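Local coordinates for protein putative cytochrome P450 154A1 (PDB 1ODO) that is a putative cytochrome P450 of Streptomyces coelicolor that binds haem and, here, 4-phenyl-1H-imidazole, at residues 140-143 with 144-148; 186-189 with 190-194; 197-200 with 201-205. All blocks are in the same frame, centred on the assembly; numbering follows the deposited sequence.

Contact 1 (140-143 with 144-148); sequences LRQE and LAYPL
R141 and Y146 meet through both backbone and side chain. With CG anti to the backbone N (chi1 -172°), the extended R141 chain passes the tyrosine at a slant, NE lying 3.4 Å from Y146 CE1, and NH2 donates to Y146 OH at 3.1 Å. That bond is bent (137° at the hydrogen), and the guanidinium and ring planes stand 78° apart. The stronger partners lie outside: D252 forms a salt bridge with R141 NH1, and E245 bonds the tyrosine OH, so each polar end has a second partner.

The buried side holds L140, R141, L144 and A145: L140 and L144 rest on L371 of helix 357-374, R141 and A145 on V248 of helix 247-260. Q142, E143 and the Y146 ring form the partly exposed side; there the Q142 amide lies alongside the ring, NE2 3.3 Å from Y146 CE1.

The backbone widens here. L140 O accepts from L144 N and, at 3.0 Å, from A145 N, while Y146 N reaches back to R141 O at 2.8 Å. The bonds of A145 N and Y146 N, i+5 to i, define a pi-type turn, at the junction between helix 140-145 and helix 147-157 of the cytochrome P450 fold.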
# COMPACT_ATOMS: atom_id res chain seq x y z
N LEU A 140 -9.82 -16.90 0.78
CA LEU A 140 -8.44 -16.73 0.35
C LEU A 140 -7.73 -15.51 0.94
O LEU A 140 -6.51 -15.51 1.10
CB LEU A 140 -8.39 -16.68 -1.18
CG LEU A 140 -7.12 -17.21 -1.84
CD1 LEU A 140 -6.96 -18.70 -1.51
CD2 LEU A 140 -7.20 -17.01 -3.34
N ARG A 141 -8.50 -14.48 1.27
CA ARG A 141 -7.90 -13.28 1.84
C ARG A 141 -7.28 -13.62 3.19
O ARG A 141 -6.15 -13.23 3.48
CB ARG A 141 -8.97 -12.18 2.00
CG ARG A 141 -8.40 -10.83 2.43
CD ARG A 141 -9.48 -9.74 2.46
NE ARG A 141 -8.97 -8.50 3.04
CZ ARG A 141 -8.26 -7.59 2.38
NH1 ARG A 141 -7.98 -7.76 1.10
NH2 ARG A 141 -7.81 -6.52 3.02
N GLN A 142 -8.00 -14.38 4.01
CA GLN A 142 -7.51 -14.77 5.32
C GLN A 142 -6.52 -15.94 5.31
O GLN A 142 -5.61 -15.99 6.14
CB GLN A 142 -8.68 -15.14 6.24
CG GLN A 142 -9.63 -13.99 6.56
CD GLN A 142 -8.92 -12.81 7.19
OE1 GLN A 142 -8.11 -12.98 8.11
NE2 GLN A 142 -9.22 -11.61 6.71
N GLU A 143 -6.68 -16.87 4.38
CA GLU A 143 -5.79 -18.03 4.31
C GLU A 143 -4.53 -17.90 3.46
O GLU A 143 -3.63 -18.74 3.56
CB GLU A 143 -6.59 -19.26 3.86
CG GLU A 143 -7.75 -19.59 4.79
CD GLU A 143 -7.33 -19.66 6.25
OE1 GLU A 143 -6.35 -20.37 6.55
OE2 GLU A 143 -7.98 -19.00 7.10
N LEU A 144 -4.44 -16.86 2.64
CA LEU A 144 -3.26 -16.67 1.80
C LEU A 144 -2.80 -15.22 1.68
O LEU A 144 -1.66 -14.89 2.00
CB LEU A 144 -3.50 -17.23 0.39
CG LEU A 144 -2.35 -17.00 -0.61
CD1 LEU A 144 -1.10 -17.73 -0.12
CD2 LEU A 144 -2.74 -17.50 -1.99
N ALA A 145 -3.70 -14.36 1.22
CA ALA A 145 -3.39 -12.94 1.05
C ALA A 145 -2.82 -12.24 2.28
O ALA A 145 -1.85 -11.49 2.18
CB ALA A 145 -4.64 -12.20 0.54
N TYR A 146 -3.42 -12.47 3.45
CA TYR A 146 -2.95 -11.84 4.68
C TYR A 146 -1.69 -12.47 5.29
O TYR A 146 -0.73 -11.77 5.59
CB TYR A 146 -4.06 -11.82 5.73
CG TYR A 146 -4.86 -10.52 5.78
CD1 TYR A 146 -6.24 -10.52 5.62
CD2 TYR A 146 -4.22 -9.31 6.02
CE1 TYR A 146 -6.98 -9.34 5.70
CE2 TYR A 146 -4.94 -8.11 6.09
CZ TYR A 146 -6.32 -8.14 5.93
OH TYR A 146 -7.03 -6.96 5.99
N PRO A 147 -1.69 -13.80 5.48
CA PRO A 147 -0.51 -14.45 6.08
C PRO A 147 0.83 -14.39 5.34
O PRO A 147 1.88 -14.33 5.97
CB PRO A 147 -0.99 -15.88 6.32
CG PRO A 147 -1.98 -16.09 5.23
CD PRO A 147 -2.75 -14.79 5.23
N LEU A 148 0.81 -14.41 4.01
CA LEU A 148 2.07 -14.37 3.26
C LEU A 148 2.91 -13.12 3.53
O LEU A 148 4.07 -13.22 3.94
CB LEU A 148 1.82 -14.51 1.76
CG LEU A 148 3.07 -14.40 0.86
CD1 LEU A 148 4.13 -15.42 1.28
CD2 LEU A 148 2.66 -14.62 -0.59

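Contact 2 (186-189 with 190-194); sequences ANTA and RLYEV
R190 lies back over A186, one turn earlier in the same helix, and can be followed outward atom by atom. Its CB sits beside two carbonyl oxygens, N187 O and A186 O. CG comes closer to the second, 3.3 Å from A186 O, because it is set beside the backbone N (chi1 -71°) and so points back toward the preceding turn. CD stays 3.5 Å from A186 O, and NE has begun to leave it. At the tip the guanidinium turns a face to the A186 methyl: CB stands 3.6 Å above the plane, offset toward the rim, with R190 NH1 3.8 Å from A186 CB. This is apolar cover for a flat cation on an exposed side of the helix.

A different flank carries T188 and Y192, which run side by side in the same direction. T188 CG2 touches the ring at Y192 CE1, 3.5 Å away. The hydroxyls find partners elsewhere, T188 OG1 at A184 O and Y192 OH at D234 of helix 229-244, while L80 packs against both side chains.

Beneath them, R190 N bonds A186 O at 3.0 Å (160° at the hydrogen), and Y192 N bonds T188 O at 3.0 Å. L191 and E193 repeat the pattern, the i+4 to i ladder of a regular alpha-helix, here an amphipathic one, with the L191 side chain about 8 Å from the bound 4-phenyl-1H-imidazole and packed on L237 of helix 229-244.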
# COMPACT_ATOMS: atom_id res chain seq x y z
N ALA A 186 -6.66 6.06 19.83
CA ALA A 186 -6.53 4.87 20.67
C ALA A 186 -5.77 3.78 19.91
O ALA A 186 -4.90 3.11 20.48
CB ALA A 186 -7.91 4.36 21.08
N ASN A 187 -6.10 3.60 18.64
CA ASN A 187 -5.43 2.58 17.83
C ASN A 187 -3.95 2.91 17.71
O ASN A 187 -3.10 2.03 17.82
CB ASN A 187 -6.05 2.51 16.43
CG ASN A 187 -5.38 1.48 15.54
OD1 ASN A 187 -4.55 1.81 14.69
ND2 ASN A 187 -5.72 0.21 15.76
N THR A 188 -3.65 4.18 17.50
CA THR A 188 -2.27 4.61 17.38
C THR A 188 -1.50 4.34 18.67
O THR A 188 -0.37 3.84 18.64
CB THR A 188 -2.19 6.10 17.02
OG1 THR A 188 -2.69 6.30 15.70
CG2 THR A 188 -0.74 6.60 17.09
N ALA A 189 -2.12 4.64 19.81
CA ALA A 189 -1.47 4.42 21.10
C ALA A 189 -1.16 2.94 21.30
O ALA A 189 -0.08 2.57 21.77
CB ALA A 189 -2.35 4.94 22.23
N ARG A 190 -2.11 2.08 20.94
CA ARG A 190 -1.93 0.64 21.08
C ARG A 190 -0.80 0.15 20.18
O ARG A 190 -0.04 -0.74 20.56
CB ARG A 190 -3.22 -0.09 20.73
CG ARG A 190 -4.31 0.10 21.78
CD ARG A 190 -5.69 -0.19 21.21
NE ARG A 190 -6.74 0.21 22.15
CZ ARG A 190 -7.95 0.60 21.80
NH1 ARG A 190 -8.29 0.64 20.51
NH2 ARG A 190 -8.84 0.94 22.72
N LEU A 191 -0.69 0.75 19.00
CA LEU A 191 0.35 0.37 18.05
C LEU A 191 1.74 0.74 18.57
O LEU A 191 2.67 -0.06 18.49
CB LEU A 191 0.08 1.03 16.70
CG LEU A 191 1.06 0.77 15.54
CD1 LEU A 191 1.31 -0.71 15.37
CD2 LEU A 191 0.47 1.37 14.27
N TYR A 192 1.88 1.94 19.11
CA TYR A 192 3.17 2.37 19.64
C TYR A 192 3.56 1.48 20.81
O TYR A 192 4.74 1.23 21.05
CB TYR A 192 3.13 3.83 20.08
CG TYR A 192 3.42 4.80 18.95
CD1 TYR A 192 2.49 5.78 18.59
CD2 TYR A 192 4.62 4.73 18.25
CE1 TYR A 192 2.76 6.67 17.55
CE2 TYR A 192 4.90 5.62 17.21
CZ TYR A 192 3.96 6.58 16.87
OH TYR A 192 4.23 7.46 15.84
N GLU A 193 2.55 1.00 21.53
CA GLU A 193 2.80 0.14 22.68
C GLU A 193 3.44 -1.18 22.23
O GLU A 193 4.47 -1.58 22.77
CB GLU A 193 1.49 -0.12 23.43
CG GLU A 193 1.63 -1.02 24.64
CD GLU A 193 0.36 -1.05 25.47
OE1 GLU A 193 -0.71 -1.39 24.92
OE2 GLU A 193 0.44 -0.73 26.68
N VAL A 194 2.84 -1.85 21.25
CA VAL A 194 3.42 -3.11 20.78
C VAL A 194 4.75 -2.88 20.07
O VAL A 194 5.59 -3.77 20.02
CB VAL A 194 2.46 -3.90 19.85
CG1 VAL A 194 1.33 -4.51 20.67
CG2 VAL A 194 1.90 -3.00 18.76

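Contact 3 (197-200 with 201-205); sequences QLIA and AKRAT
I199 and R203, one helical turn apart, lie side by side and point the same way. The isoleucine's CG2 branch, placed anti to the backbone N (chi1 to CG1 -67°), meets the guanidinium obliquely, though its modelled approach to R203 NH1 is doubtfully short. The contact rests more safely on the start of the arginine chain: before a bend at chi2 (-139°), R203 CB and CG both lie 3.3 Å from I199 O. Farther out, NH2 forms a salt bridge with D219.

A second parallel pair, L198 and K202, uses another flank. The contact is between aliphatic parts, L198 CD1 lying 3.8 Å from K202 CG, and CG also sits 3.2 Å from L198 O. Bends at chi2 and chi3 then carry the lysine chain away from the leucine, and its NZ is bonded to G158 O and forms a salt bridge with D209.

The main-chain bonds keep both pairs in step. K202 N donates to L198 O at 2.9 Å (160° at the hydrogen), whereas R203 N is shared, with a bent bond to I199 O at 2.9 Å and a weak one to A200 O. This bifurcation comes close to the point where T205 leaves helical torsions.

Among their neighbours, the C-terminal two turns of helix 181-204 set I199 against L232, R233 and L236, and L198 against I240, all on helix 229-244. L198 also meets F167 of helix 161-175, while K202 and R203 both rest on I215 of helix 210-218.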
# COMPACT_ATOMS: atom_id res chain seq x y z
N GLN A 197 7.39 -2.55 22.71
CA GLN A 197 7.64 -3.88 23.25
C GLN A 197 8.56 -4.66 22.32
O GLN A 197 9.44 -5.40 22.77
CB GLN A 197 6.32 -4.63 23.44
CG GLN A 197 5.52 -4.18 24.65
CD GLN A 197 4.14 -4.81 24.70
OE1 GLN A 197 3.94 -5.94 24.25
NE2 GLN A 197 3.18 -4.08 25.26
N LEU A 198 8.35 -4.49 21.02
CA LEU A 198 9.17 -5.18 20.03
C LEU A 198 10.61 -4.69 20.15
O LEU A 198 11.55 -5.48 20.14
CB LEU A 198 8.65 -4.90 18.62
CG LEU A 198 9.52 -5.41 17.46
CD1 LEU A 198 9.67 -6.92 17.55
CD2 LEU A 198 8.89 -5.01 16.13
N ILE A 199 10.76 -3.37 20.27
CA ILE A 199 12.08 -2.75 20.39
C ILE A 199 12.80 -3.27 21.63
O ILE A 199 13.99 -3.59 21.58
CB ILE A 199 11.94 -1.21 20.47
CG1 ILE A 199 11.43 -0.68 19.12
CG2 ILE A 199 13.28 -0.58 20.84
CD1 ILE A 199 11.05 0.80 19.12
N ALA A 200 12.07 -3.37 22.73
CA ALA A 200 12.64 -3.85 23.98
C ALA A 200 13.11 -5.29 23.81
O ALA A 200 14.22 -5.64 24.22
CB ALA A 200 11.61 -3.77 25.11
N ALA A 201 12.28 -6.11 23.17
CA ALA A 201 12.61 -7.51 22.94
C ALA A 201 13.82 -7.69 22.04
O ALA A 201 14.68 -8.53 22.31
CB ALA A 201 11.41 -8.24 22.35
N LYS A 202 13.89 -6.90 20.97
CA LYS A 202 15.01 -7.00 20.04
C LYS A 202 16.29 -6.42 20.64
O LYS A 202 17.39 -6.82 20.28
CB LYS A 202 14.67 -6.32 18.72
CG LYS A 202 13.47 -6.94 18.02
CD LYS A 202 13.69 -8.41 17.67
CE LYS A 202 14.78 -8.59 16.61
NZ LYS A 202 14.87 -10.00 16.12
N ARG A 203 16.14 -5.47 21.56
CA ARG A 203 17.30 -4.86 22.20
C ARG A 203 17.95 -5.94 23.05
O ARG A 203 19.17 -6.10 23.04
CB ARG A 203 16.88 -3.71 23.12
CG ARG A 203 16.91 -2.35 22.48
CD ARG A 203 17.49 -1.33 23.45
NE ARG A 203 17.62 -0.03 22.82
CZ ARG A 203 16.60 0.77 22.54
NH1 ARG A 203 15.37 0.39 22.84
NH2 ARG A 203 16.81 1.93 21.95
N ALA A 204 17.12 -6.67 23.77
CA ALA A 204 17.58 -7.74 24.64
C ALA A 204 18.11 -8.92 23.84
O ALA A 204 19.11 -9.53 24.22
CB ALA A 204 16.45 -8.20 25.55
N THR A 205 17.44 -9.25 22.74
CA THR A 205 17.85 -10.36 21.90
C THR A 205 17.91 -9.97 20.42
O THR A 205 17.00 -10.27 19.65
CB THR A 205 16.88 -11.55 22.04
OG1 THR A 205 16.73 -11.89 23.42
CG2 THR A 205 17.40 -12.76 21.28

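How the contacts relate
From the N terminus, the chain first reaches contact 1, at the junction of helices 140-145 and 147-157; after helix 161-175 it enters helix 181-204, which carries contact 2 in its N-terminal and middle part and contact 3 at its C-terminal end. Each contact is local and closes a helical turn, not a long loop. The three follow in series, none nested or crossed. Contacts 2 and 3 have centres 17 Å apart and share helices 161-175 and 229-244 as neighbours. Contact 1, about 12 Å from contact 2 between nearest atoms, instead joins helices 108-131, 247-260 and 357-374.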